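Local coordinates for pectate lyase (Bacillus subtilis, PDB 5AMV), which cleaves polygalacturonate by calcium-dependent elimination, giving oligosaccharides with an unsaturated residue at their non-reducing ends, at residues A[66-71]-A[118-123]; A[308-313]-A[321-326]. All coordinates share one frame; numbering follows the deposited sequence. Where two conformers were deposited one is given.

Contact 1. Residues A[66-71]-A[118-123]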
# COMPACT_ATOMS: atom_id res chain seq x y z
N VAL A 66 -0.27 -21.17 2.56
CA VAL A 66 -0.38 -22.50 3.21
C VAL A 66 -1.69 -23.15 2.83
O VAL A 66 -2.68 -22.46 2.46
CB VAL A 66 -0.24 -22.43 4.75
CG1 VAL A 66 1.16 -21.94 5.17
CG2 VAL A 66 -1.29 -21.55 5.35
N ASP A 67 -1.71 -24.48 2.93
CA ASP A 67 -2.93 -25.20 2.61
C ASP A 67 -3.87 -25.37 3.83
O ASP A 67 -3.67 -24.75 4.89
CB ASP A 67 -2.59 -26.51 1.89
CG ASP A 67 -1.90 -27.54 2.80
OD1 ASP A 67 -1.95 -27.44 4.05
OD2 ASP A 67 -1.27 -28.47 2.23
N ASP A 68 -4.92 -26.15 3.66
CA ASP A 68 -5.89 -26.31 4.75
C ASP A 68 -5.30 -26.98 5.97
O ASP A 68 -5.86 -26.89 7.06
CB ASP A 68 -7.14 -27.06 4.25
CG ASP A 68 -8.02 -26.18 3.38
OD1 ASP A 68 -7.68 -24.99 3.18
OD2 ASP A 68 -9.06 -26.69 2.93
N ASN A 69 -4.17 -27.66 5.80
CA ASN A 69 -3.47 -28.26 6.93
C ASN A 69 -2.29 -27.43 7.40
O ASN A 69 -1.40 -27.93 8.10
CB ASN A 69 -2.99 -29.66 6.52
CG ASN A 69 -4.15 -30.59 6.17
OD1 ASN A 69 -4.13 -31.29 5.15
ND2 ASN A 69 -5.17 -30.56 7.00
N LEU A 70 -2.23 -26.16 6.93
CA LEU A 70 -1.16 -25.23 7.29
C LEU A 70 0.21 -25.62 6.75
O LEU A 70 1.21 -25.14 7.25
CB LEU A 70 -1.10 -24.98 8.82
CG LEU A 70 -2.46 -24.59 9.44
CD1 LEU A 70 -2.23 -24.38 10.91
CD2 LEU A 70 -2.91 -23.29 8.77
N LYS A 71 0.25 -26.46 5.72
CA LYS A 71 1.49 -26.87 5.06
C LYS A 71 1.86 -25.82 4.02
O LYS A 71 1.00 -25.43 3.24
CB LYS A 71 1.28 -28.21 4.34
CG LYS A 71 0.99 -29.40 5.24
CD LYS A 71 2.19 -29.71 6.12
CE LYS A 71 3.20 -30.61 5.41
NZ LYS A 71 4.42 -30.87 6.23
N LYS A 118 -4.11 -16.63 -5.51
CA LYS A 118 -5.05 -15.60 -4.96
C LYS A 118 -6.03 -16.20 -3.94
O LYS A 118 -6.35 -15.58 -2.92
CB LYS A 118 -5.77 -14.92 -6.12
CG LYS A 118 -6.80 -13.85 -5.71
CD LYS A 118 -7.53 -13.29 -6.95
CE LYS A 118 -8.58 -12.26 -6.54
NZ LYS A 118 -9.90 -12.91 -6.26
N ALA A 119 -6.52 -17.41 -4.23
CA ALA A 119 -7.48 -18.05 -3.35
C ALA A 119 -6.91 -18.33 -1.98
O ALA A 119 -7.68 -18.39 -1.01
CB ALA A 119 -8.02 -19.33 -3.99
N ARG A 120 -5.58 -18.44 -1.88
CA ARG A 120 -4.93 -18.62 -0.57
C ARG A 120 -4.53 -17.30 0.07
O ARG A 120 -4.68 -17.10 1.26
CB ARG A 120 -3.69 -19.52 -0.68
CG ARG A 120 -3.97 -20.86 -1.37
CD ARG A 120 -5.23 -21.49 -0.77
NE ARG A 120 -5.01 -21.99 0.59
CZ ARG A 120 -5.93 -22.66 1.28
NH1 ARG A 120 -7.11 -22.89 0.74
NH2 ARG A 120 -5.66 -23.11 2.49
N VAL A 121 -3.97 -16.39 -0.73
CA VAL A 121 -3.32 -15.25 -0.10
C VAL A 121 -4.17 -14.01 0.12
O VAL A 121 -3.83 -13.19 0.99
CB VAL A 121 -2.07 -14.79 -0.88
CG1 VAL A 121 -1.04 -15.93 -1.01
CG2 VAL A 121 -2.43 -14.22 -2.26
N MET A 122 -5.25 -13.86 -0.65
CA MET A 122 -6.10 -12.69 -0.54
C MET A 122 -7.30 -13.00 0.35
O MET A 122 -7.98 -13.98 0.14
CB MET A 122 -6.54 -12.21 -1.92
CG MET A 122 -6.95 -10.74 -1.91
SD MET A 122 -7.29 -10.15 -3.57
CE MET A 122 -5.76 -10.40 -4.41
N VAL A 123 -7.55 -12.14 1.35
CA VAL A 123 -8.77 -12.27 2.18
C VAL A 123 -9.45 -10.92 2.29
O VAL A 123 -8.75 -9.87 2.39
CB VAL A 123 -8.49 -12.84 3.61
CG1 VAL A 123 -8.14 -14.32 3.49
CG2 VAL A 123 -7.37 -11.98 4.35
O HOH W 1 -9.63 -23.90 1.76

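Contact 2. Residues A[308-313]-A[321-326]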
# COMPACT_ATOMS: atom_id res chain seq x y z
N TYR A 308 11.24 8.91 -6.62
CA TYR A 308 10.49 10.09 -6.21
C TYR A 308 9.63 9.77 -5.00
O TYR A 308 9.37 8.59 -4.75
CB TYR A 308 9.64 10.66 -7.36
CG TYR A 308 8.42 9.82 -7.76
CD1 TYR A 308 7.21 9.98 -7.09
CD2 TYR A 308 8.49 8.87 -8.84
CE1 TYR A 308 6.07 9.20 -7.45
CE2 TYR A 308 7.36 8.11 -9.21
CZ TYR A 308 6.15 8.32 -8.53
OH TYR A 308 5.00 7.63 -8.89
N ALA A 309 9.19 10.81 -4.27
CA ALA A 309 8.27 10.62 -3.16
C ALA A 309 6.81 10.78 -3.60
O ALA A 309 6.05 9.80 -3.65
CB ALA A 309 8.60 11.61 -2.01
N TRP A 310 6.42 12.01 -3.98
CA TRP A 310 5.01 12.28 -4.33
C TRP A 310 4.77 12.20 -5.83
O TRP A 310 5.52 12.77 -6.61
CB TRP A 310 4.52 13.64 -3.79
CG TRP A 310 4.81 13.81 -2.38
CD1 TRP A 310 4.82 12.82 -1.40
CD2 TRP A 310 5.18 15.03 -1.71
NE1 TRP A 310 5.19 13.36 -0.18
CE2 TRP A 310 5.41 14.70 -0.34
CE3 TRP A 310 5.37 16.37 -2.14
CZ2 TRP A 310 5.81 15.66 0.61
CZ3 TRP A 310 5.77 17.33 -1.17
CH2 TRP A 310 5.99 16.95 0.18
N GLY A 311 3.73 11.48 -6.24
CA GLY A 311 3.46 11.35 -7.68
C GLY A 311 2.24 12.19 -7.96
O GLY A 311 1.14 11.91 -7.47
N ILE A 312 2.45 13.26 -8.75
CA ILE A 312 1.37 14.20 -9.05
C ILE A 312 0.63 13.71 -10.29
O ILE A 312 1.02 14.01 -11.43
CB ILE A 312 1.94 15.64 -9.29
CG1 ILE A 312 2.97 16.02 -8.20
CG2 ILE A 312 0.80 16.66 -9.35
CD1 ILE A 312 2.53 15.79 -6.74
N GLY A 313 -0.41 12.90 -10.06
CA GLY A 313 -1.19 12.24 -11.13
C GLY A 313 -2.34 13.13 -11.58
O GLY A 313 -2.58 14.19 -10.98
N GLN A 321 2.20 19.22 4.19
CA GLN A 321 2.77 20.11 5.20
C GLN A 321 3.84 19.43 6.05
O GLN A 321 3.63 18.34 6.59
CB GLN A 321 1.68 20.60 6.18
CG GLN A 321 0.62 21.45 5.53
CD GLN A 321 -0.51 21.73 6.48
OE1 GLN A 321 -1.29 20.84 6.82
NE2 GLN A 321 -0.60 22.98 6.93
N ASN A 322 4.95 20.13 6.23
CA ASN A 322 5.97 19.72 7.17
C ASN A 322 6.47 18.27 7.03
O ASN A 322 6.52 17.51 8.02
CB ASN A 322 5.58 20.07 8.61
CG ASN A 322 5.50 21.59 8.82
OD1 ASN A 322 5.64 22.37 7.85
ND2 ASN A 322 5.35 22.02 10.06
N ASN A 323 6.84 17.93 5.80
CA ASN A 323 7.41 16.63 5.48
C ASN A 323 8.90 16.77 5.30
O ASN A 323 9.37 17.84 4.89
CB ASN A 323 6.78 16.08 4.18
CG ASN A 323 5.31 15.81 4.32
OD1 ASN A 323 4.92 14.83 4.94
ND2 ASN A 323 4.46 16.72 3.81
N VAL A 324 9.63 15.69 5.56
CA VAL A 324 11.11 15.76 5.57
C VAL A 324 11.66 14.63 4.68
O VAL A 324 11.28 13.47 4.90
CB VAL A 324 11.58 15.58 7.03
CG1 VAL A 324 13.16 15.52 7.12
CG2 VAL A 324 11.07 16.73 7.89
N ILE A 325 12.53 14.97 3.72
CA ILE A 325 13.08 14.02 2.76
C ILE A 325 14.60 14.05 2.88
O ILE A 325 15.22 15.11 2.64
CB ILE A 325 12.63 14.38 1.31
CG1 ILE A 325 11.09 14.34 1.21
CG2 ILE A 325 13.22 13.41 0.30
CD1 ILE A 325 10.59 14.95 -0.12
N ASP A 326 15.21 12.92 3.27
CA ASP A 326 16.67 12.82 3.28
C ASP A 326 17.16 11.84 2.22
O ASP A 326 17.24 10.60 2.45
CB ASP A 326 17.17 12.42 4.65
CG ASP A 326 17.08 13.58 5.68
OD1 ASP A 326 17.04 14.75 5.25
OD2 ASP A 326 17.05 13.28 6.87

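Contact 1. Residues A[66-71]-A[118-123]
Arg120, near the end of helix 105-121, reaches out to the loop 66-71 and grips Val66 and Asp68. Its CB already points toward the loop. CG stands beside the backbone N, anti to the carbonyl carbon (chi1 -53°). The chain then bends at chi2 and chi3, which turns the guanidinium edge to the loop backbone.

NE is the first atom to meet a partner. It donates to Val66 O at 3.0 Å. NH2 donates to the same Val66 O at 3.1 Å, so one carbonyl oxygen takes two nitrogens side-on. Val66 O lies close to the guanidinium plane. NH2 also forms a salt bridge with Asp68 OD1 at 2.8 Å, with an N-H...O angle of 152°. NH2 meets OD1 on the anti side of the carboxylate. The carboxylate and guanidinium planes are 43° apart. NH1 adds a weak bond to Asp68 OD1 at 3.3 Å. It also donates to a water at 2.9 Å, and that water donates to Asp68 OD1. Together these bonds restrict rotation of the guanidinium. Arg120 was modelled in two conformers, and this account holds for one of them.

The loop has its own brace. Asp67 OD1 accepts from Asn69 N at 2.8 Å and from Lys71 N on the opposite face of the carboxylate. The first bond makes an Asx turn, and a type I beta turn runs from Asp67 to Leu70. Asn39 ND2 bonds Asp68 O, and Arg38 NE bonds Arg120 O, so the start of helix 38-45 bonds to both segments.

A helix-end arginine that binds a loop carbonyl side-on and a carboxylate thus joins the loop after strand 61-63 to the helix leading into strand 122-124 of the parallel beta-helix.

Contact 2. Residues A[308-313]-A[321-326]
The interior of the parallel beta-helix is the setting here: Trp310 of strand 310-312 and Ala309 just before it meet Asn323 and Ile325 of strand 317-326. The indole makes the largest single share of the contact. Its CZ2 lies 3.6 Å from Asn323 ND2 and 3.7 Å from Asn323 CB. That CB sits at the ring edge, in the indole plane, while ND2 approaches obliquely. The ring and amide planes are 74° apart. Trp310 CG is anti to the carbonyl carbon (chi1 -50°), and the side chain extends from there toward strand 317-326.

No hydrogen bond joins the two segments. The buried polar groups are satisfied by the preceding coil. Asn323 ND2 donates to Val290 O, and Asn323 OD1 accepts from Asn293 N. This bonding between coils at a turn is consistent with the asparagine ladder known from pectate lyases. Trp310 NE1 is hydrogen-bonded to Tyr295 OH, and the two rings meet steeply.

Beside the indole, the methyl of Ala309 faces Ile325 CD1 at 4.3 Å, a loose apolar contact. Tyr295 touches both of these side chains. The side chain of Trp310 lies about 9 Å from that of Arg279, the inferred active-site residue.

How the contacts relate
Contact 1 and contact 2 lie on opposite sides of the chain's centre, with their own centres about 37 Å apart. They do not touch and share no strand or helix. Contact 1 is partly buried and lies nearer the surface. It joins a loop to the end of a helix through charge, a backbone carbonyl and a water. Contact 2 is wholly buried and joins two strands of the beta-helix by van der Waals packing. The areas buried are nearly equal, yet the chemistry differs. In 66-71 with 118-123 the polar groups bond one another across the contact. In 308-313 with 321-326 they bond to strand 287-296.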